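Local atomic coordinates of genome polyprotein (Rhinovirus C, PDB entry 6KU8), a protein that is a 3C cysteine protease of chymotrypsin-like fold that probably cleaves the viral polyprotein, here bound to the inhibitor rupintrivir. Residues C18-T22 and V50-G54; G26-M30 and A106-T110; M30-N36 and E84-R90; N36-T42 and E74-L80. All blocks are in the same frame, centred on the assembly; numbering follows the deposited sequence.

Contact 1 (C18-T22 and V50-G54); sequences CHVIT and VTIDG
H19 and V20 share the carboxylate of D53. The imidazole ND1 of H19 donates to D53 OD2 at 2.6 Å, an almost straight bond (168°) that lies in the ring plane and meets the oxygen on its syn side, somewhat out of the carboxylate plane. D53 OD1 takes the amide V20 N at 3.0 Å, again on the syn side. The H19 ring reaches this carboxylate because its CG stands beside the backbone N, anti to the carbonyl carbon (chi1 -56°). Main-chain bonds continue the pairing: D53 N gives to V20 O at 2.8 Å and T22 N to T51 O at 2.9 Å, with I21 and I52 as the non-hydrogen-bonded pair between them. Two waters bridge the segments. One links V20 O, T22 OG1 and G54 N, and the other joins T22 O and T51 N. Apolar contacts gather on the I21 and I52 face, where I21 CD1 rests on V50 CB at 4.0 Å and I21 CG1 lies 4.2 Å from I52 CG1. I52 CG2 packs against H19 CB at 3.6 Å. T51 OG1 turns elsewhere, to E56. Strands 18-23 and 49-52 are the first and last in the order of the N-terminal six-stranded antiparallel barrel, and this seam closes it. The two N-H donors steady the D53 carboxylate, and the bond to ND1 restrains the rotation of the imidazole, holds its proton on ND1, and would tend to make the H19 ring more basic.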
# COMPACT_ATOMS: atom_id res chain seq x y z
N CYS A 18 -9.36 -4.91 0.92
CA CYS A 18 -8.45 -4.51 1.98
C CYS A 18 -8.78 -5.20 3.30
O CYS A 18 -9.94 -5.45 3.62
CB CYS A 18 -8.45 -2.99 2.15
SG CYS A 18 -7.67 -2.18 0.68
N HIS A 19 -7.72 -5.47 4.07
CA HIS A 19 -7.78 -6.21 5.33
C HIS A 19 -6.78 -5.62 6.31
O HIS A 19 -5.77 -5.02 5.91
CB HIS A 19 -7.51 -7.70 5.11
CG HIS A 19 -8.44 -8.32 4.11
ND1 HIS A 19 -9.60 -8.96 4.48
CD2 HIS A 19 -8.40 -8.34 2.76
CE1 HIS A 19 -10.23 -9.38 3.39
NE2 HIS A 19 -9.52 -9.01 2.33
N VAL A 20 -7.06 -5.81 7.59
CA VAL A 20 -6.17 -5.37 8.66
C VAL A 20 -5.13 -6.45 8.87
O VAL A 20 -5.46 -7.60 9.19
CB VAL A 20 -6.94 -5.11 9.96
CG1 VAL A 20 -5.99 -4.71 11.06
CG2 VAL A 20 -8.06 -4.08 9.76
N ILE A 21 -3.86 -6.10 8.70
CA ILE A 21 -2.75 -7.01 8.94
C ILE A 21 -2.06 -6.55 10.21
O ILE A 21 -1.79 -5.35 10.38
CB ILE A 21 -1.79 -7.05 7.74
CG1 ILE A 21 -1.04 -8.38 7.68
CG2 ILE A 21 -0.81 -5.90 7.81
CD1 ILE A 21 -0.43 -8.67 6.30
N THR A 22 -1.82 -7.48 11.13
CA THR A 22 -1.24 -7.18 12.43
C THR A 22 0.10 -7.90 12.51
O THR A 22 0.15 -9.11 12.33
CB THR A 22 -2.16 -7.63 13.57
OG1 THR A 22 -3.44 -7.01 13.44
CG2 THR A 22 -1.56 -7.25 14.94
N VAL A 50 0.98 -14.48 8.75
CA VAL A 50 0.59 -13.13 9.10
C VAL A 50 -0.82 -13.17 9.67
O VAL A 50 -1.64 -14.02 9.30
CB VAL A 50 0.65 -12.18 7.88
CG1 VAL A 50 2.10 -12.02 7.39
CG2 VAL A 50 -0.22 -12.71 6.75
N THR A 51 -1.08 -12.26 10.60
CA THR A 51 -2.41 -12.08 11.17
C THR A 51 -3.20 -11.15 10.26
O THR A 51 -2.89 -9.96 10.15
CB THR A 51 -2.32 -11.50 12.57
OG1 THR A 51 -1.41 -12.29 13.34
CG2 THR A 51 -3.69 -11.53 13.24
N ILE A 52 -4.24 -11.69 9.61
CA ILE A 52 -5.14 -10.93 8.76
C ILE A 52 -6.53 -10.99 9.37
O ILE A 52 -7.05 -12.09 9.61
CB ILE A 52 -5.14 -11.49 7.33
CG1 ILE A 52 -3.73 -11.42 6.74
CG2 ILE A 52 -6.13 -10.72 6.47
CD1 ILE A 52 -3.61 -12.08 5.40
N ASP A 53 -7.12 -9.83 9.63
CA ASP A 53 -8.43 -9.73 10.27
C ASP A 53 -8.51 -10.66 11.48
O ASP A 53 -9.51 -11.36 11.70
CB ASP A 53 -9.57 -10.02 9.27
CG ASP A 53 -9.62 -9.02 8.12
OD1 ASP A 53 -9.16 -7.87 8.30
OD2 ASP A 53 -10.13 -9.37 7.02
N GLY A 54 -7.44 -10.69 12.27
CA GLY A 54 -7.43 -11.45 13.50
C GLY A 54 -7.19 -12.94 13.36
O GLY A 54 -7.30 -13.66 14.36
O HOH W 1 -5.25 -8.61 12.01
O HOH W 2 1.50 -11.30 11.94

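Contact 2 (G26-M30 and A106-T110); sequences GEFNM and ATNVT
E27 reaches across to T110 with its carboxylate, and OE1 there takes two donors. T110 OG1 gives to E27 OE1 at 2.7 Å, on the syn side, and the amide T110 N, 3.0 Å away, meets the syn lone pair of that same OE1. The glutamate stretches that far because its chain is extended beyond CG (chi2 -171°); the two side chains cross at about a right angle. Nearer the backbone, E27 CB lies 4.0 Å from V109 CG2. F28 sets off from its CA away from 106-110. On this side it offers only main chain, its carbonyl carbon C lying 4.1 Å from V109 CG2. The ring of F28, a residue of the ligand pocket, touches rupintrivir and also C150 and P41. The two segments belong to different halves of the chymotrypsin-like fold: strand 26-34 is part of the N-terminal barrel, strand 100-107 part of the second sheet. They run roughly antiparallel but share no backbone-to-backbone hydrogen bond; every direct hydrogen bond involves a side chain, and a water adds a bridge. N29 comes next, its CG anti to the backbone N (chi1 -179°), which carries the amide out beside T107, where its two ends find different partners. The N29 and T107 side chains slide past each other in opposite directions, with T107 OG1 3.1 Å from N29 CB. N29 OD1 accepts from a water at 2.7 Å, which also donates to N108 O at 2.8 Å, while N29 ND2 gives to G151 O, one residue beyond C150.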
# COMPACT_ATOMS: atom_id res chain seq x y z
N GLY A 26 2.74 -3.41 14.54
CA GLY A 26 1.44 -2.80 14.67
C GLY A 26 0.48 -3.22 13.57
O GLY A 26 0.67 -4.22 12.87
N GLU A 27 -0.57 -2.42 13.41
CA GLU A 27 -1.63 -2.67 12.44
C GLU A 27 -1.36 -1.91 11.15
O GLU A 27 -1.04 -0.72 11.17
CB GLU A 27 -2.99 -2.24 13.00
CG GLU A 27 -3.63 -3.22 13.96
CD GLU A 27 -5.06 -2.83 14.31
OE1 GLU A 27 -5.45 -1.66 14.08
OE2 GLU A 27 -5.79 -3.71 14.79
N PHE A 28 -1.52 -2.60 10.03
CA PHE A 28 -1.33 -2.03 8.70
C PHE A 28 -2.55 -2.36 7.87
O PHE A 28 -3.29 -3.31 8.16
CB PHE A 28 -0.08 -2.58 8.00
CG PHE A 28 1.20 -2.31 8.73
CD1 PHE A 28 1.56 -3.10 9.82
CD2 PHE A 28 2.03 -1.28 8.34
CE1 PHE A 28 2.74 -2.84 10.51
CE2 PHE A 28 3.22 -1.03 9.01
CZ PHE A 28 3.57 -1.80 10.10
N ASN A 29 -2.75 -1.58 6.81
CA ASN A 29 -3.71 -1.93 5.77
C ASN A 29 -3.03 -2.82 4.74
O ASN A 29 -1.92 -2.52 4.30
CB ASN A 29 -4.29 -0.69 5.08
CG ASN A 29 -5.31 -1.06 4.03
OD1 ASN A 29 -6.32 -1.69 4.33
ND2 ASN A 29 -5.06 -0.66 2.79
N MET A 30 -3.71 -3.91 4.38
CA MET A 30 -3.26 -4.82 3.34
C MET A 30 -4.19 -4.69 2.14
O MET A 30 -5.42 -4.75 2.29
CB MET A 30 -3.25 -6.27 3.86
CG MET A 30 -2.70 -7.29 2.83
SD MET A 30 -3.09 -9.02 3.28
CE MET A 30 -4.74 -9.16 2.58
N ALA A 106 -6.98 6.22 1.83
CA ALA A 106 -8.04 5.45 2.47
C ALA A 106 -7.43 4.24 3.16
O ALA A 106 -6.56 3.57 2.60
CB ALA A 106 -9.10 5.00 1.45
N THR A 107 -7.87 3.99 4.38
CA THR A 107 -7.43 2.82 5.11
C THR A 107 -8.55 2.40 6.05
O THR A 107 -9.57 3.09 6.19
CB THR A 107 -6.13 3.11 5.88
OG1 THR A 107 -5.56 1.88 6.33
CG2 THR A 107 -6.41 4.04 7.05
N ASN A 108 -8.36 1.25 6.69
CA ASN A 108 -9.32 0.79 7.70
C ASN A 108 -8.56 0.06 8.78
O ASN A 108 -8.14 -1.08 8.60
CB ASN A 108 -10.39 -0.11 7.13
CG ASN A 108 -11.43 -0.44 8.16
OD1 ASN A 108 -11.81 0.43 8.95
ND2 ASN A 108 -11.85 -1.70 8.22
N VAL A 109 -8.45 0.71 9.94
CA VAL A 109 -7.53 0.28 10.97
C VAL A 109 -8.09 0.82 12.28
O VAL A 109 -8.99 1.68 12.27
CB VAL A 109 -6.12 0.81 10.57
CG1 VAL A 109 -5.56 1.89 11.46
CG2 VAL A 109 -5.17 -0.33 10.22
N THR A 110 -7.66 0.25 13.41
CA THR A 110 -8.33 0.57 14.67
C THR A 110 -8.28 2.07 14.96
O THR A 110 -9.27 2.66 15.42
CB THR A 110 -7.72 -0.21 15.84
OG1 THR A 110 -7.76 -1.61 15.56
CG2 THR A 110 -8.51 0.07 17.13
O HOH W 3 -7.94 -2.63 6.32

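Contact 3 (M30-N36 and E84-R90); sequences MLGIHDN and EKFRDIR
F86 lays its ring against the bare backbone of G32: the G32 CA sits over the middle of one ring face, 3.5 Å from the centroid and 9° off the normal, in a CH-pi contact. H34 O lies at the ring edge, and the bent M30 chain brings CE to F86 CZ at 3.8 Å. At the far end, the R90 guanidinium lies flat on the H34 imidazole, centres 3.6 Å apart and planes 6° from parallel. D88 holds that guanidinium in place side-on, taking NE on OD1 and NH2 on OD2, while D35 OD2 takes H34 ND1 at 2.6 Å by its anti lone pair. Both flat groups of the stack are therefore restrained in rotation. Further along, I89 CD1 reaches L31 CD1 tip to tip at 4.0 Å and also lies against G32 O and I33 CD1. The main chain is stitched by I89 N to I33 O and F86 N to D35 O, around a classic beta bulge in which I33 and H34 both face C37. Loop 84-90 is thereby wedged between the end of strand 26-34 and helix 8-17, whose L13 and N17 touch I89, with F182 against I33.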
# COMPACT_ATOMS: atom_id res chain seq x y z
N MET A 30 -3.71 -3.91 4.38
CA MET A 30 -3.26 -4.82 3.34
C MET A 30 -4.19 -4.69 2.14
O MET A 30 -5.42 -4.75 2.29
CB MET A 30 -3.25 -6.27 3.86
CG MET A 30 -2.70 -7.29 2.83
SD MET A 30 -3.09 -9.02 3.28
CE MET A 30 -4.74 -9.16 2.58
N LEU A 31 -3.60 -4.51 0.96
CA LEU A 31 -4.36 -4.30 -0.27
C LEU A 31 -4.24 -5.53 -1.15
O LEU A 31 -3.17 -5.81 -1.70
CB LEU A 31 -3.87 -3.05 -1.01
CG LEU A 31 -4.38 -2.92 -2.45
CD1 LEU A 31 -5.88 -2.71 -2.46
CD2 LEU A 31 -3.65 -1.78 -3.15
N GLY A 32 -5.33 -6.27 -1.32
CA GLY A 32 -5.34 -7.35 -2.29
C GLY A 32 -5.32 -6.80 -3.70
O GLY A 32 -5.95 -5.78 -4.01
N ILE A 33 -4.57 -7.47 -4.58
CA ILE A 33 -4.36 -7.02 -5.95
C ILE A 33 -5.08 -7.93 -6.94
O ILE A 33 -5.78 -7.45 -7.85
CB ILE A 33 -2.85 -6.94 -6.28
CG1 ILE A 33 -2.08 -6.06 -5.28
CG2 ILE A 33 -2.64 -6.45 -7.73
CD1 ILE A 33 -2.32 -4.60 -5.41
N HIS A 34 -4.92 -9.24 -6.80
CA HIS A 34 -5.48 -10.23 -7.71
C HIS A 34 -5.17 -11.60 -7.14
O HIS A 34 -4.18 -11.77 -6.42
CB HIS A 34 -4.89 -10.11 -9.12
CG HIS A 34 -3.47 -10.59 -9.22
ND1 HIS A 34 -3.13 -11.85 -9.65
CD2 HIS A 34 -2.30 -9.98 -8.91
CE1 HIS A 34 -1.82 -11.99 -9.63
NE2 HIS A 34 -1.29 -10.87 -9.17
N ASP A 35 -6.03 -12.57 -7.48
CA ASP A 35 -5.86 -13.96 -7.06
C ASP A 35 -5.56 -13.99 -5.56
O ASP A 35 -6.35 -13.44 -4.77
CB ASP A 35 -4.81 -14.59 -7.96
CG ASP A 35 -5.26 -14.63 -9.40
OD1 ASP A 35 -6.09 -15.51 -9.71
OD2 ASP A 35 -4.82 -13.78 -10.21
N ASN A 36 -4.48 -14.62 -5.11
CA ASN A 36 -4.13 -14.66 -3.70
C ASN A 36 -2.96 -13.73 -3.38
O ASN A 36 -2.25 -13.95 -2.40
CB ASN A 36 -3.80 -16.09 -3.29
CG ASN A 36 -2.64 -16.67 -4.07
OD1 ASN A 36 -2.44 -16.34 -5.24
ND2 ASN A 36 -1.84 -17.51 -3.42
N GLU A 84 -10.00 -17.59 -1.10
CA GLU A 84 -10.55 -16.38 -1.70
C GLU A 84 -9.63 -15.83 -2.78
O GLU A 84 -8.40 -15.89 -2.67
CB GLU A 84 -10.78 -15.31 -0.63
CG GLU A 84 -11.25 -14.00 -1.25
CD GLU A 84 -11.26 -12.85 -0.28
OE1 GLU A 84 -11.61 -11.72 -0.71
OE2 GLU A 84 -10.91 -13.06 0.91
N LYS A 85 -10.24 -15.28 -3.82
CA LYS A 85 -9.55 -14.53 -4.86
C LYS A 85 -9.89 -13.06 -4.73
O LYS A 85 -11.07 -12.68 -4.71
CB LYS A 85 -9.96 -15.02 -6.25
CG LYS A 85 -9.84 -16.53 -6.46
CD LYS A 85 -8.48 -16.90 -7.04
CE LYS A 85 -8.41 -18.38 -7.41
NZ LYS A 85 -8.60 -19.25 -6.20
N PHE A 86 -8.86 -12.23 -4.65
CA PHE A 86 -9.08 -10.80 -4.67
C PHE A 86 -9.71 -10.39 -6.00
O PHE A 86 -9.44 -10.99 -7.05
CB PHE A 86 -7.76 -10.06 -4.43
CG PHE A 86 -7.13 -10.36 -3.09
CD1 PHE A 86 -7.82 -10.11 -1.91
CD2 PHE A 86 -5.85 -10.89 -3.01
CE1 PHE A 86 -7.24 -10.39 -0.66
CE2 PHE A 86 -5.27 -11.17 -1.77
CZ PHE A 86 -5.96 -10.92 -0.60
N ARG A 87 -10.58 -9.39 -5.95
CA ARG A 87 -10.98 -8.70 -7.16
C ARG A 87 -9.75 -8.16 -7.87
O ARG A 87 -8.93 -7.47 -7.26
CB ARG A 87 -11.94 -7.57 -6.81
CG ARG A 87 -12.37 -6.70 -7.97
CD ARG A 87 -13.30 -5.64 -7.43
NE ARG A 87 -13.20 -4.37 -8.16
CZ ARG A 87 -13.30 -3.17 -7.59
NH1 ARG A 87 -13.21 -2.08 -8.33
NH2 ARG A 87 -13.48 -3.06 -6.27
N ASP A 88 -9.60 -8.51 -9.14
CA ASP A 88 -8.41 -8.12 -9.89
C ASP A 88 -8.47 -6.63 -10.20
O ASP A 88 -9.20 -6.21 -11.09
CB ASP A 88 -8.30 -8.93 -11.18
CG ASP A 88 -7.02 -8.64 -11.93
OD1 ASP A 88 -6.24 -7.77 -11.49
OD2 ASP A 88 -6.80 -9.28 -12.98
N ILE A 89 -7.66 -5.83 -9.50
CA ILE A 89 -7.69 -4.38 -9.69
C ILE A 89 -6.52 -3.89 -10.54
O ILE A 89 -6.29 -2.68 -10.64
CB ILE A 89 -7.73 -3.67 -8.33
CG1 ILE A 89 -6.54 -4.14 -7.49
CG2 ILE A 89 -9.05 -3.98 -7.66
CD1 ILE A 89 -6.06 -3.18 -6.41
N ARG A 90 -5.80 -4.81 -11.20
CA ARG A 90 -4.58 -4.42 -11.91
C ARG A 90 -4.84 -3.41 -13.02
O ARG A 90 -3.96 -2.60 -13.33
CB ARG A 90 -3.91 -5.67 -12.49
CG ARG A 90 -3.09 -6.45 -11.46
CD ARG A 90 -2.54 -7.75 -12.06
NE ARG A 90 -3.61 -8.72 -12.34
CZ ARG A 90 -3.39 -9.99 -12.66
NH1 ARG A 90 -2.15 -10.45 -12.73
NH2 ARG A 90 -4.41 -10.80 -12.91
O HOH W 4 -8.20 -11.80 -9.16
O HOH W 5 -5.71 -13.95 -13.04

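Contact 4 (N36-T42 and E74-L80); sequences NCAVVPT and EITLLWL. With AG7 (4-{2-(4-fluoro-benzyl)-6-methyl-5-[(5-methyl-isoxazole-3-carbonyl)-amino]-4-oxo-heptanoylamino}-5-(2-oxo-pyrrolidin-3-yl)-pentanoic acid ethyl ester), chain B.
T42 and T76 bring their hydroxyls together, with OG1 to OG1 at 2.7 Å; T42 N also gives to E74 O at 2.8 Å, from above the carbonyl plane. At the opposite end N36 ND2 donates to L80 O at 2.9 Å. In between runs a regular antiparallel ladder, A38 with L78 and V40 with T76 as hydrogen-bonded pairs, each by two bonds. Side chains pack on both faces. C37 sits over the W79 indole, its SG anti to the backbone N (chi1 178°), which places the sulfur 4.0 Å from the centroid of the six-membered ring, over its face. N36 OD1 lies in the plane of that indole, at its edge, 3.5 Å from W79 CE3. V39 CG2 is crowded between I75 CG2 and L77 CD2 (3.4 Å to each, tighter than usual contact, so its exact placing is doubtful). On the other face V40 CG1 meets L78 CD1 at 3.8 Å, crossing at about a right angle. Beyond the ladder, the bent E74 chain sets its CD 3.5 Å from C08 in the fluorobenzyl ring of rupintrivir, while its OE2 is hydrogen-bonded to H43 ND1. The corner at E74, where the chain enters strand 75-80, puts a carboxylate beside both H43 and the inhibitor, consistent with a Cys-His-Glu catalytic triad with C150 like that of other 3C proteases.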
# COMPACT_ATOMS: atom_id res chain seq x y z
N ASN A 36 -4.48 -14.62 -5.11
CA ASN A 36 -4.13 -14.66 -3.70
C ASN A 36 -2.96 -13.73 -3.38
O ASN A 36 -2.25 -13.95 -2.40
CB ASN A 36 -3.80 -16.09 -3.29
CG ASN A 36 -2.64 -16.67 -4.07
OD1 ASN A 36 -2.44 -16.34 -5.24
ND2 ASN A 36 -1.84 -17.51 -3.42
N CYS A 37 -2.73 -12.71 -4.20
CA CYS A 37 -1.56 -11.84 -4.07
C CYS A 37 -1.98 -10.49 -3.50
O CYS A 37 -2.82 -9.80 -4.09
CB CYS A 37 -0.87 -11.65 -5.42
SG CYS A 37 0.56 -10.54 -5.34
N ALA A 38 -1.37 -10.11 -2.38
CA ALA A 38 -1.62 -8.83 -1.72
C ALA A 38 -0.33 -8.04 -1.59
O ALA A 38 0.78 -8.56 -1.74
CB ALA A 38 -2.25 -9.01 -0.33
N VAL A 39 -0.49 -6.77 -1.28
CA VAL A 39 0.62 -5.86 -1.06
C VAL A 39 0.58 -5.37 0.38
O VAL A 39 -0.50 -5.14 0.94
CB VAL A 39 0.54 -4.71 -2.10
CG1 VAL A 39 0.38 -3.36 -1.47
CG2 VAL A 39 1.69 -4.80 -3.07
N VAL A 40 1.75 -5.31 1.00
CA VAL A 40 1.91 -4.74 2.34
C VAL A 40 3.20 -3.94 2.37
O VAL A 40 4.13 -4.19 1.59
CB VAL A 40 1.98 -5.82 3.43
CG1 VAL A 40 0.67 -6.61 3.49
CG2 VAL A 40 3.14 -6.78 3.14
N PRO A 41 3.30 -2.98 3.28
CA PRO A 41 4.56 -2.25 3.40
C PRO A 41 5.67 -3.18 3.88
O PRO A 41 5.46 -4.02 4.76
CB PRO A 41 4.24 -1.15 4.41
CG PRO A 41 2.69 -1.02 4.34
CD PRO A 41 2.26 -2.44 4.18
N THR A 42 6.84 -3.05 3.26
CA THR A 42 7.97 -3.91 3.63
C THR A 42 8.32 -3.76 5.11
O THR A 42 8.67 -4.75 5.77
CB THR A 42 9.19 -3.59 2.77
OG1 THR A 42 8.88 -3.87 1.40
CG2 THR A 42 10.40 -4.44 3.20
N GLU A 74 9.73 -0.37 -0.66
CA GLU A 74 8.86 -0.42 0.51
C GLU A 74 7.61 -1.25 0.24
O GLU A 74 6.72 -1.33 1.11
CB GLU A 74 8.43 0.98 0.99
CG GLU A 74 8.86 1.38 2.39
CD GLU A 74 9.03 0.22 3.37
OE1 GLU A 74 10.12 -0.37 3.41
OE2 GLU A 74 8.10 -0.07 4.15
N ILE A 75 7.50 -1.86 -0.94
CA ILE A 75 6.39 -2.75 -1.27
C ILE A 75 6.85 -4.20 -1.16
O ILE A 75 7.85 -4.60 -1.78
CB ILE A 75 5.84 -2.46 -2.67
CG1 ILE A 75 5.11 -1.12 -2.69
CG2 ILE A 75 4.92 -3.60 -3.10
CD1 ILE A 75 4.89 -0.60 -4.05
N THR A 76 6.09 -4.99 -0.41
CA THR A 76 6.26 -6.43 -0.35
C THR A 76 4.98 -7.08 -0.86
O THR A 76 3.88 -6.67 -0.48
CB THR A 76 6.56 -6.87 1.08
OG1 THR A 76 7.88 -6.43 1.43
CG2 THR A 76 6.46 -8.37 1.21
N LEU A 77 5.14 -8.07 -1.75
CA LEU A 77 4.02 -8.89 -2.22
C LEU A 77 3.90 -10.11 -1.33
O LEU A 77 4.90 -10.78 -1.05
CB LEU A 77 4.22 -9.34 -3.68
CG LEU A 77 4.51 -8.34 -4.80
CD1 LEU A 77 4.38 -9.01 -6.16
CD2 LEU A 77 3.59 -7.13 -4.72
N LEU A 78 2.68 -10.41 -0.89
CA LEU A 78 2.40 -11.66 -0.18
C LEU A 78 1.52 -12.53 -1.06
O LEU A 78 0.49 -12.06 -1.56
CB LEU A 78 1.71 -11.42 1.16
CG LEU A 78 2.34 -10.44 2.14
CD1 LEU A 78 1.44 -10.32 3.36
CD2 LEU A 78 3.75 -10.89 2.51
N TRP A 79 1.92 -13.78 -1.25
CA TRP A 79 1.06 -14.77 -1.88
C TRP A 79 0.53 -15.64 -0.75
O TRP A 79 1.30 -16.33 -0.08
CB TRP A 79 1.80 -15.59 -2.93
CG TRP A 79 2.40 -14.77 -4.05
CD1 TRP A 79 3.59 -14.10 -4.03
CD2 TRP A 79 1.86 -14.57 -5.36
NE1 TRP A 79 3.81 -13.48 -5.23
CE2 TRP A 79 2.76 -13.76 -6.07
CE3 TRP A 79 0.69 -14.99 -6.00
CZ2 TRP A 79 2.54 -13.37 -7.39
CZ3 TRP A 79 0.47 -14.60 -7.32
CH2 TRP A 79 1.39 -13.79 -8.00
N LEU A 80 -0.78 -15.58 -0.53
CA LEU A 80 -1.43 -16.09 0.67
C LEU A 80 -2.08 -17.44 0.43
O LEU A 80 -2.61 -17.72 -0.65
CB LEU A 80 -2.48 -15.09 1.15
CG LEU A 80 -1.90 -13.70 1.40
CD1 LEU A 80 -3.02 -12.68 1.60
CD2 LEU A 80 -1.02 -13.75 2.61
C01 AG7 B . 8.73 6.89 8.88
C02 AG7 B . 8.83 5.42 9.24
O03 AG7 B . 7.78 7.43 8.40
C04 AG7 B . 7.80 4.52 8.57
C05 AG7 B . 8.37 3.12 8.76
C06 AG7 B . 9.47 2.84 7.72
C07 AG7 B . 9.22 3.07 6.37
C08 AG7 B . 10.20 2.81 5.43
C09 AG7 B . 11.45 2.34 5.82
C10 AG7 B . 11.70 2.12 7.17
C11 AG7 B . 10.72 2.37 8.11
N12 AG7 B . 5.20 4.88 8.65
C13 AG7 B . 4.04 5.19 9.50
C14 AG7 B . 3.42 6.41 8.83
C15 AG7 B . 4.31 7.69 9.10
C16 AG7 B . 3.45 9.00 8.72
N17 AG7 B . 3.69 9.94 9.61
O18 AG7 B . 2.73 9.09 7.78
C19 AG7 B . 2.99 4.12 9.79
C20 AG7 B . 3.63 2.72 9.82
C21 AG7 B . 3.77 2.56 11.32
O22 AG7 B . 4.89 1.94 11.87
O23 AG7 B . 2.92 3.02 12.00
C47 AG7 B . 6.49 4.78 9.32
O48 AG7 B . 6.52 4.93 10.49
C50 AG7 B . 4.84 1.95 13.27
C53 AG7 B . 5.88 0.95 13.79
C57 AG7 B . 10.03 7.60 9.22
N58 AG7 B . 10.01 8.90 8.69
C59 AG7 B . 11.23 9.45 8.22
O60 AG7 B . 12.30 8.92 8.21
C78 AG7 B . 10.19 7.74 10.73
C81 AG7 B . 11.58 8.26 11.14
F1 AG7 B . 12.42 2.10 4.88
C82 AG7 B . 9.09 8.66 11.27
C83 AG7 B . 4.67 9.40 10.65
C84 AG7 B . 4.64 7.83 10.40
C1 AG7 B . 10.98 10.84 7.76
O HOH W 6 10.89 -3.04 -0.41
O HOH W 7 8.63 -7.60 3.80

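Strand 26-34 ties contacts 2 and 3 together through M30, and its strand partners carry contacts 1 and 4 in the same N-terminal barrel. Contacts 1 and 2 lie close, with centres about 8 Å apart, joined by a probable hydrogen bond, F28 N to I21 O, 2.8 Å. The barrel interior connects contacts 1, 2 and 4: V40 CG1 meets I21 CD1 at 3.7 Å and M30 CG at 3.5 Å. Contact 3, its centre about 10 Å from that of contact 4, lies at the end of strand 26-34 where loop 84-90 packs, with M30's side chain about 13 Å from rupintrivir. The inhibitor touches F28 of contact 2 and E74 of contact 4, both from the N-terminal half, in the cleft between the two halves of the fold.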